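Local coordinates for periplasmic beta-glucosidase (Pseudomonas aeruginosa, PDB 6R5O), which probably hydrolyses terminal, non-reducing beta-D-glucosyl residues of beta-glucosides, releasing beta-D-glucose in the periplasm, at residues Ala382-Leu387 with Leu425-Ala430. The protein carries 1 engineered substitution. Residues are numbered along the deposited sequence; the frame is centred on the assembly and turned at random.
Sequences AVIGPL and LYAKGA
The Tyr426 ring turns an edge to the backbone of 382-387: its CD1 comes to 3.3 Å from Val383 O, which lies near the ring plane, as does Gly385 O farther along the rim. One face carries Lys428 N, offset toward the rim, and Lys389 makes a cation-pi contact with the ring. Strands 380-384 and 423-427 run parallel as neighbours in the mixed sheet of the glycosyl hydrolase family 3 C-terminal domain; 423-427 forms one margin of that sheet, and 380-384 separates it from strand 472-478. With CG anti to the backbone N (chi1 166°), the Tyr426 phenol runs forward along the sheet, and a water 2.8 Å from Gly385 O, to which it donates, also hydrogen-bonds Tyr426 OH. Ala382 pairs with Leu425 and Val383 with Tyr426. Across these segments the first bond is short, Val383 N to Leu425 O at 2.6 Å and nearly straight (171°); Ala427 N to Val383 O is longer at 3.3 Å, its donor tilted from the carbonyl plane. The last rung, Gly385 N to Ala427 O, is weak. Val383 and Tyr426 share one face of the sheet; Ala382, Ile384, Leu425 and Ala427 share the other, where helices 456-468 and 497-507 pack. There Ile384 CG1 meets Ala427 CB at 4.1 Å, while CG2, anti to the backbone N, reaches forward over Ala427 O to Gly429 CA. Beyond the strands, the extended Lys428 chain runs alongside Pro386, its CE near Pro386 CB, and carries NZ to a hydrogen bond with Glu450 O. At Lys428-Gly429 the chain steps across toward Ile384, and from Gly429, at positive phi, it runs on in the strand direction, setting Ala430 O against the Pro386 ring, 3.1 Å from Pro386 CB.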
loop_
_atom_site.group_PDB
_atom_site.type_symbol
_atom_site.label_atom_id
_atom_site.label_comp_id
_atom_site.label_asym_id
_atom_site.label_seq_id
_atom_site.Cartn_x
_atom_site.Cartn_y
_atom_site.Cartn_z
ATOM N N ALA A 382 25.849 -27.111 19.318
ATOM C CA ALA A 382 24.435 -27.092 19.753
ATOM C C ALA A 382 23.518 -26.810 18.556
ATOM O O ALA A 382 23.729 -25.812 17.862
ATOM C CB ALA A 382 24.248 -26.062 20.834
ATOM N N VAL A 383 22.520 -27.654 18.330
ATOM C CA VAL A 383 21.504 -27.453 17.257
ATOM C C VAL A 383 20.152 -27.190 17.936
ATOM O O VAL A 383 19.552 -28.149 18.447
ATOM C CB VAL A 383 21.471 -28.657 16.294
ATOM C CG1 VAL A 383 20.516 -28.442 15.133
ATOM C CG2 VAL A 383 22.860 -28.983 15.779
ATOM N N ILE A 384 19.715 -25.927 17.965
ATOM C CA ILE A 384 18.485 -25.465 18.675
ATOM C C ILE A 384 17.538 -24.762 17.697
ATOM O O ILE A 384 18.014 -23.947 16.898
ATOM C CB ILE A 384 18.860 -24.531 19.846
ATOM C CG1 ILE A 384 19.785 -25.238 20.839
ATOM C CG2 ILE A 384 17.624 -23.932 20.528
ATOM C CD1 ILE A 384 21.094 -24.518 21.039
ATOM N N GLY A 385 16.238 -25.011 17.843
ATOM C CA GLY A 385 15.176 -24.238 17.177
ATOM C C GLY A 385 14.061 -25.165 16.729
ATOM O O GLY A 385 14.326 -26.342 16.512
ATOM N N PRO A 386 12.802 -24.682 16.606
ATOM C CA PRO A 386 11.675 -25.546 16.229
ATOM C C PRO A 386 11.666 -26.046 14.773
ATOM O O PRO A 386 10.773 -26.827 14.448
ATOM C CB PRO A 386 10.414 -24.699 16.471
ATOM C CG PRO A 386 10.906 -23.244 16.568
ATOM C CD PRO A 386 12.391 -23.297 16.894
ATOM N N LEU A 387 12.629 -25.604 13.949
ATOM C CA LEU A 387 12.754 -26.007 12.525
ATOM C C LEU A 387 14.016 -26.847 12.265
ATOM O O LEU A 387 14.179 -27.330 11.119
ATOM C CB LEU A 387 12.697 -24.744 11.661
ATOM C CG LEU A 387 11.263 -24.375 11.257
ATOM C CD1 LEU A 387 10.559 -23.584 12.342
ATOM C CD2 LEU A 387 11.221 -23.605 9.950
ATOM N N LEU A 425 24.539 -31.488 20.094
ATOM C CA LEU A 425 23.537 -31.366 21.182
ATOM C C LEU A 425 22.291 -30.685 20.612
ATOM O O LEU A 425 22.437 -29.609 20.000
ATOM C CB LEU A 425 24.129 -30.548 22.329
ATOM C CG LEU A 425 25.513 -30.968 22.824
ATOM C CD1 LEU A 425 25.887 -30.166 24.062
ATOM C CD2 LEU A 425 25.556 -32.457 23.125
ATOM N N TYR A 426 21.122 -31.306 20.781
ATOM C CA TYR A 426 19.824 -30.789 20.284
ATOM C C TYR A 426 18.954 -30.344 21.455
ATOM O O TYR A 426 18.869 -31.073 22.446
ATOM C CB TYR A 426 19.069 -31.852 19.492
ATOM C CG TYR A 426 17.618 -31.525 19.240
ATOM C CD1 TYR A 426 17.254 -30.456 18.439
ATOM C CD2 TYR A 426 16.607 -32.293 19.791
ATOM C CE1 TYR A 426 15.926 -30.161 18.187
ATOM C CE2 TYR A 426 15.274 -32.028 19.531
ATOM C CZ TYR A 426 14.929 -30.955 18.729
ATOM O OH TYR A 426 13.610 -30.694 18.483
ATOM N N ALA A 427 18.312 -29.185 21.304
ATOM C CA ALA A 427 17.183 -28.714 22.138
ATOM C C ALA A 427 16.210 -27.947 21.246
ATOM O O ALA A 427 16.689 -27.110 20.477
ATOM C CB ALA A 427 17.685 -27.861 23.270
ATOM N N LYS A 428 14.906 -28.236 21.339
ATOM C CA LYS A 428 13.873 -27.569 20.506
ATOM C C LYS A 428 13.961 -26.059 20.736
ATOM O O LYS A 428 14.013 -25.338 19.731
ATOM C CB LYS A 428 12.468 -28.091 20.797
ATOM C CG LYS A 428 11.440 -27.633 19.782
ATOM C CD LYS A 428 10.204 -28.470 19.759
ATOM C CE LYS A 428 9.167 -27.930 18.804
ATOM N NZ LYS A 428 8.012 -28.851 18.706
ATOM N N GLY A 429 13.981 -25.612 21.999
ATOM C CA GLY A 429 14.213 -24.204 22.403
ATOM C C GLY A 429 12.933 -23.372 22.515
ATOM O O GLY A 429 12.952 -22.357 23.257
ATOM N N ALA A 430 11.879 -23.751 21.784
ATOM C CA ALA A 430 10.602 -23.011 21.656
ATOM C C ALA A 430 9.754 -23.665 20.566
ATOM O O ALA A 430 10.329 -24.074 19.557
ATOM C CB ALA A 430 10.846 -21.556 21.316
HETATM O O HOH W 1 13.254 -28.871 15.816
#